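Local coordinates for protein cellobiose 2-epimerase (PDB 3VW5) that catalyses the reversible epimerization of cellobiose to 4-O-beta-D-glucopyranosyl-D-mannose, working on an unmodified sugar within an (alpha/alpha)6 barrel, at residues L10-N19 with I53-L64. The protein carries 2 engineered substitutions. Residues are numbered along the deposited sequence; the frame is centred on the assembly and turned at random.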
loop_
_atom_site.group_PDB
_atom_site.type_symbol
_atom_site.label_atom_id
_atom_site.label_comp_id
_atom_site.label_asym_id
_atom_site.label_seq_id
_atom_site.Cartn_x
_atom_site.Cartn_y
_atom_site.Cartn_z
ATOM N N LEU A 10 -0.566 16.561 -6.344
ATOM C CA LEU A 10 -1.472 15.547 -6.862
ATOM C C LEU A 10 -2.038 15.935 -8.230
ATOM O O LEU A 10 -1.912 15.163 -9.190
ATOM C CB LEU A 10 -2.597 15.273 -5.860
ATOM C CG LEU A 10 -3.464 14.013 -5.977
ATOM C CD1 LEU A 10 -4.927 14.400 -5.936
ATOM C CD2 LEU A 10 -3.168 13.140 -7.190
ATOM N N THR A 11 -2.646 17.122 -8.323
ATOM C CA THR A 11 -3.358 17.510 -9.548
ATOM C C THR A 11 -2.490 17.974 -10.721
ATOM O O THR A 11 -2.875 17.789 -11.879
ATOM C CB THR A 11 -4.431 18.580 -9.296
ATOM O OG1 THR A 11 -3.803 19.827 -8.962
ATOM C CG2 THR A 11 -5.388 18.136 -8.183
ATOM N N ASP A 12 -1.339 18.590 -10.442
ATOM C CA ASP A 12 -0.536 19.152 -11.535
ATOM C C ASP A 12 0.682 18.321 -11.881
ATOM O O ASP A 12 1.246 18.471 -12.969
ATOM C CB ASP A 12 -0.111 20.597 -11.254
ATOM C CG ASP A 12 -1.298 21.518 -11.025
ATOM O OD1 ASP A 12 -2.355 21.302 -11.668
ATOM O OD2 ASP A 12 -1.182 22.450 -10.193
ATOM N N HIS A 13 1.092 17.445 -10.965
ATOM C CA HIS A 13 2.284 16.634 -11.198
ATOM C C HIS A 13 1.995 15.136 -11.330
ATOM O O HIS A 13 2.284 14.528 -12.360
ATOM C CB HIS A 13 3.359 16.904 -10.126
ATOM C CG HIS A 13 4.721 16.412 -10.511
ATOM N ND1 HIS A 13 5.587 15.817 -9.616
ATOM C CD2 HIS A 13 5.366 16.418 -11.706
ATOM C CE1 HIS A 13 6.698 15.475 -10.242
ATOM N NE2 HIS A 13 6.588 15.831 -11.513
ATOM N N ILE A 14 1.420 14.554 -10.287
ATOM C CA ILE A 14 1.200 13.107 -10.229
ATOM C C ILE A 14 0.191 12.597 -11.264
ATOM O O ILE A 14 0.502 11.710 -12.062
ATOM C CB ILE A 14 0.786 12.663 -8.812
ATOM C CG1 ILE A 14 1.937 12.887 -7.828
ATOM C CG2 ILE A 14 0.367 11.217 -8.796
ATOM C CD1 ILE A 14 1.567 12.627 -6.367
ATOM N N ILE A 15 -1.016 13.151 -11.254
ATOM C CA ILE A 15 -2.055 12.675 -12.172
ATOM C C ILE A 15 -1.645 12.816 -13.649
ATOM O O ILE A 15 -1.727 11.852 -14.425
ATOM C CB ILE A 15 -3.412 13.355 -11.899
ATOM C CG1 ILE A 15 -4.070 12.717 -10.675
ATOM C CG2 ILE A 15 -4.307 13.261 -13.127
ATOM C CD1 ILE A 15 -5.044 13.616 -9.967
ATOM N N PRO A 16 -1.184 14.014 -14.044
ATOM C CA PRO A 16 -0.720 14.170 -15.426
ATOM C C PRO A 16 0.352 13.133 -15.797
ATOM O O PRO A 16 0.314 12.596 -16.906
ATOM C CB PRO A 16 -0.130 15.582 -15.433
ATOM C CG PRO A 16 -0.839 16.287 -14.341
ATOM C CD PRO A 16 -1.075 15.270 -13.278
ATOM N N PHE A 17 1.287 12.856 -14.888
ATOM C CA PHE A 17 2.322 11.858 -15.152
ATOM C C PHE A 17 1.706 10.483 -15.417
ATOM O O PHE A 17 1.971 9.845 -16.438
ATOM C CB PHE A 17 3.314 11.768 -13.986
ATOM C CG PHE A 17 4.275 10.598 -14.090
ATOM C CD1 PHE A 17 5.471 10.730 -14.777
ATOM C CD2 PHE A 17 3.967 9.370 -13.511
ATOM C CE1 PHE A 17 6.344 9.676 -14.892
ATOM C CE2 PHE A 17 4.826 8.311 -13.627
ATOM C CZ PHE A 17 6.030 8.460 -14.318
ATOM N N TRP A 18 0.877 10.015 -14.497
ATOM C CA TRP A 18 0.309 8.689 -14.680
ATOM C C TRP A 18 -0.605 8.605 -15.898
ATOM O O TRP A 18 -0.549 7.636 -16.647
ATOM C CB TRP A 18 -0.335 8.187 -13.388
ATOM C CG TRP A 18 0.722 7.778 -12.438
ATOM C CD1 TRP A 18 1.274 8.540 -11.454
ATOM C CD2 TRP A 18 1.424 6.530 -12.425
ATOM N NE1 TRP A 18 2.254 7.835 -10.803
ATOM C CE2 TRP A 18 2.369 6.597 -11.380
ATOM C CE3 TRP A 18 1.328 5.350 -13.180
ATOM C CZ2 TRP A 18 3.229 5.525 -11.076
ATOM C CZ3 TRP A 18 2.185 4.286 -12.882
ATOM C CH2 TRP A 18 3.119 4.384 -11.838
ATOM N N ASN A 19 -1.412 9.640 -16.117
ATOM C CA ASN A 19 -2.267 9.695 -17.304
ATOM C C ASN A 19 -1.520 9.337 -18.584
ATOM O O ASN A 19 -2.081 8.689 -19.472
ATOM C CB ASN A 19 -2.933 11.065 -17.446
ATOM C CG ASN A 19 -4.013 11.306 -16.404
ATOM O OD1 ASN A 19 -4.443 10.382 -15.704
ATOM N ND2 ASN A 19 -4.463 12.558 -16.299
ATOM N N ILE A 53 -2.934 1.244 -9.473
ATOM C CA ILE A 53 -3.424 2.261 -10.385
ATOM C C ILE A 53 -4.957 2.341 -10.298
ATOM O O ILE A 53 -5.517 3.430 -10.107
ATOM C CB ILE A 53 -2.932 2.016 -11.808
ATOM C CG1 ILE A 53 -1.418 2.170 -11.838
ATOM C CG2 ILE A 53 -3.577 2.992 -12.801
ATOM C CD1 ILE A 53 -0.753 1.623 -13.100
ATOM N N LEU A 54 -5.624 1.186 -10.394
ATOM C CA LEU A 54 -7.089 1.113 -10.243
ATOM C C LEU A 54 -7.524 1.765 -8.938
ATOM O O LEU A 54 -8.410 2.623 -8.923
ATOM C CB LEU A 54 -7.603 -0.327 -10.329
ATOM C CG LEU A 54 -9.119 -0.516 -10.133
ATOM C CD1 LEU A 54 -9.936 0.480 -10.951
ATOM C CD2 LEU A 54 -9.590 -1.938 -10.414
ATOM N N TRP A 55 -6.883 1.393 -7.836
ATOM C CA TRP A 55 -7.219 2.033 -6.577
ATOM C C TRP A 55 -7.042 3.547 -6.667
ATOM O O TRP A 55 -7.857 4.318 -6.164
ATOM C CB TRP A 55 -6.403 1.476 -5.395
ATOM C CG TRP A 55 -6.789 2.204 -4.129
ATOM C CD1 TRP A 55 -7.779 1.862 -3.258
ATOM C CD2 TRP A 55 -6.241 3.444 -3.644
ATOM N NE1 TRP A 55 -7.862 2.786 -2.246
ATOM C CE2 TRP A 55 -6.935 3.771 -2.461
ATOM C CE3 TRP A 55 -5.221 4.299 -4.087
ATOM C CZ2 TRP A 55 -6.652 4.922 -1.726
ATOM C CZ3 TRP A 55 -4.946 5.443 -3.351
ATOM C CH2 TRP A 55 -5.653 5.741 -2.191
ATOM N N PHE A 56 -5.955 3.961 -7.304
ATOM C CA PHE A 56 -5.576 5.359 -7.340
ATOM C C PHE A 56 -6.549 6.211 -8.132
ATOM O O PHE A 56 -6.979 7.273 -7.666
ATOM C CB PHE A 56 -4.196 5.509 -7.958
ATOM C CG PHE A 56 -3.867 6.914 -8.341
ATOM C CD1 PHE A 56 -3.544 7.839 -7.374
ATOM C CD2 PHE A 56 -3.888 7.305 -9.664
ATOM C CE1 PHE A 56 -3.239 9.124 -7.715
ATOM C CE2 PHE A 56 -3.566 8.594 -10.016
ATOM C CZ PHE A 56 -3.244 9.511 -9.043
ATOM N N TYR A 57 -6.890 5.762 -9.334
ATOM C CA TYR A 57 -7.821 6.538 -10.134
ATOM C C TYR A 57 -9.191 6.542 -9.502
ATOM O O TYR A 57 -9.828 7.604 -9.395
ATOM C CB TYR A 57 -7.860 6.056 -11.578
ATOM C CG TYR A 57 -6.737 6.639 -12.401
ATOM C CD1 TYR A 57 -6.600 8.025 -12.539
ATOM C CD2 TYR A 57 -5.811 5.819 -13.029
ATOM C CE1 TYR A 57 -5.583 8.570 -13.291
ATOM C CE2 TYR A 57 -4.788 6.354 -13.778
ATOM C CZ TYR A 57 -4.674 7.729 -13.907
ATOM O OH TYR A 57 -3.651 8.263 -14.655
ATOM N N SER A 58 -9.641 5.371 -9.062
ATOM C CA SER A 58 -10.936 5.306 -8.398
ATOM C C SER A 58 -11.005 6.342 -7.262
ATOM O O SER A 58 -11.989 7.064 -7.133
ATOM C CB SER A 58 -11.266 3.879 -7.913
ATOM O OG SER A 58 -11.136 2.918 -8.959
ATOM N N ASN A 59 -9.949 6.455 -6.468
ATOM C CA ASN A 59 -9.964 7.381 -5.334
ATOM C C ASN A 59 -9.723 8.840 -5.687
ATOM O O ASN A 59 -10.202 9.749 -4.992
ATOM C CB ASN A 59 -8.986 6.930 -4.249
ATOM C CG ASN A 59 -9.578 5.867 -3.364
ATOM O OD1 ASN A 59 -10.089 6.162 -2.278
ATOM N ND2 ASN A 59 -9.550 4.620 -3.840
ATOM N N ALA A 60 -8.961 9.061 -6.753
ATOM C CA ALA A 60 -8.705 10.411 -7.233
ATOM C C ALA A 60 -10.019 10.970 -7.774
ATOM O O ALA A 60 -10.347 12.152 -7.598
ATOM C CB ALA A 60 -7.646 10.401 -8.323
ATOM N N TYR A 61 -10.776 10.103 -8.432
ATOM C CA TYR A 61 -12.059 10.522 -8.951
ATOM C C TYR A 61 -13.016 10.886 -7.805
ATOM O O TYR A 61 -13.690 11.926 -7.843
ATOM C CB TYR A 61 -12.642 9.449 -9.862
ATOM C CG TYR A 61 -14.068 9.722 -10.253
ATOM C CD1 TYR A 61 -14.382 10.740 -11.148
ATOM C CD2 TYR A 61 -15.109 8.961 -9.721
ATOM C CE1 TYR A 61 -15.684 10.991 -11.504
ATOM C CE2 TYR A 61 -16.413 9.201 -10.075
ATOM C CZ TYR A 61 -16.699 10.220 -10.968
ATOM O OH TYR A 61 -18.008 10.470 -11.316
ATOM N N MET A 62 -13.056 10.049 -6.773
ATOM C CA MET A 62 -13.924 10.319 -5.632
ATOM C C MET A 62 -13.482 11.549 -4.827
ATOM O O MET A 62 -14.212 12.026 -3.967
ATOM C CB MET A 62 -14.014 9.100 -4.708
ATOM C CG MET A 62 -14.812 7.922 -5.264
ATOM S SD MET A 62 -15.138 6.617 -4.030
ATOM C CE MET A 62 -13.517 5.860 -3.838
ATOM N N THR A 63 -12.291 12.069 -5.094
ATOM C CA THR A 63 -11.779 13.162 -4.275
ATOM C C THR A 63 -11.860 14.505 -5.005
ATOM O O THR A 63 -12.208 15.535 -4.420
ATOM C CB THR A 63 -10.332 12.868 -3.819
ATOM O OG1 THR A 63 -10.326 11.662 -3.048
ATOM C CG2 THR A 63 -9.773 14.005 -2.974
ATOM N N LEU A 64 -11.569 14.469 -6.295
ATOM C CA LEU A 64 -11.455 15.676 -7.092
ATOM C C LEU A 64 -12.565 15.762 -8.139
ATOM O O LEU A 64 -12.883 16.848 -8.637
ATOM C CB LEU A 64 -10.098 15.678 -7.788
ATOM C CG LEU A 64 -8.919 15.332 -6.887
ATOM C CD1 LEU A 64 -7.686 15.206 -7.724
ATOM C CD2 LEU A 64 -8.737 16.375 -5.804
#
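F56 and Y57, neighbours on helix 53-64, bury more surface in this contact than any other residue of that helix and reach helix 10-19 in different ways. F56 leaves its helix toward the facing one, and CG anti to the backbone N (chi1 166°) brings CZ to I14 and I15. I15 CG1 lies 3.7 Å from F56 CZ, I14 CG2 is 4.0 Å from the same atom, and L10 CD2 meets the ring at its edge. A flat, wholly apolar group suits this place, since the aliphatic branches of I14, I15 and L10 can pack against it and no polar atom is needed; M380 of helix 373-385 also touches it. Farther along, W18 and I53 meet at about a right angle, with I53 CD1 against W18 CZ3, while the indole NE1 is hydrogen-bonded to E348. The L64 end faces solvent more. L64, partly exposed, meets L10 and I15 tip to tip and reaches T11 CG2 with the same methyl, CD1, so that its hydrophobic chain packs beside the partly exposed T11.

Y57 adds the polar link. Its OH donates to N19 OD1 in a hydrogen bond of 2.5 Å, the oxygen arriving at the ring edge with amide and ring planes only 14° apart. Tyrosine fits because its long, rigid ring spans the gap between helices whose axes come no closer than 12.2 Å, and asparagine because its carbonyl oxygen accepts. A phenylalanine here would probably keep much of the packing but leave N19 OD1 without this donor and its amide freer to turn.

The helices, inclined at 137°, belong to the (alpha/alpha)6 barrel. Their chemistry implies that apolar packing supplies most of the adhesion, while one directional bond ties the end of helix 2-19 to helix 47-64.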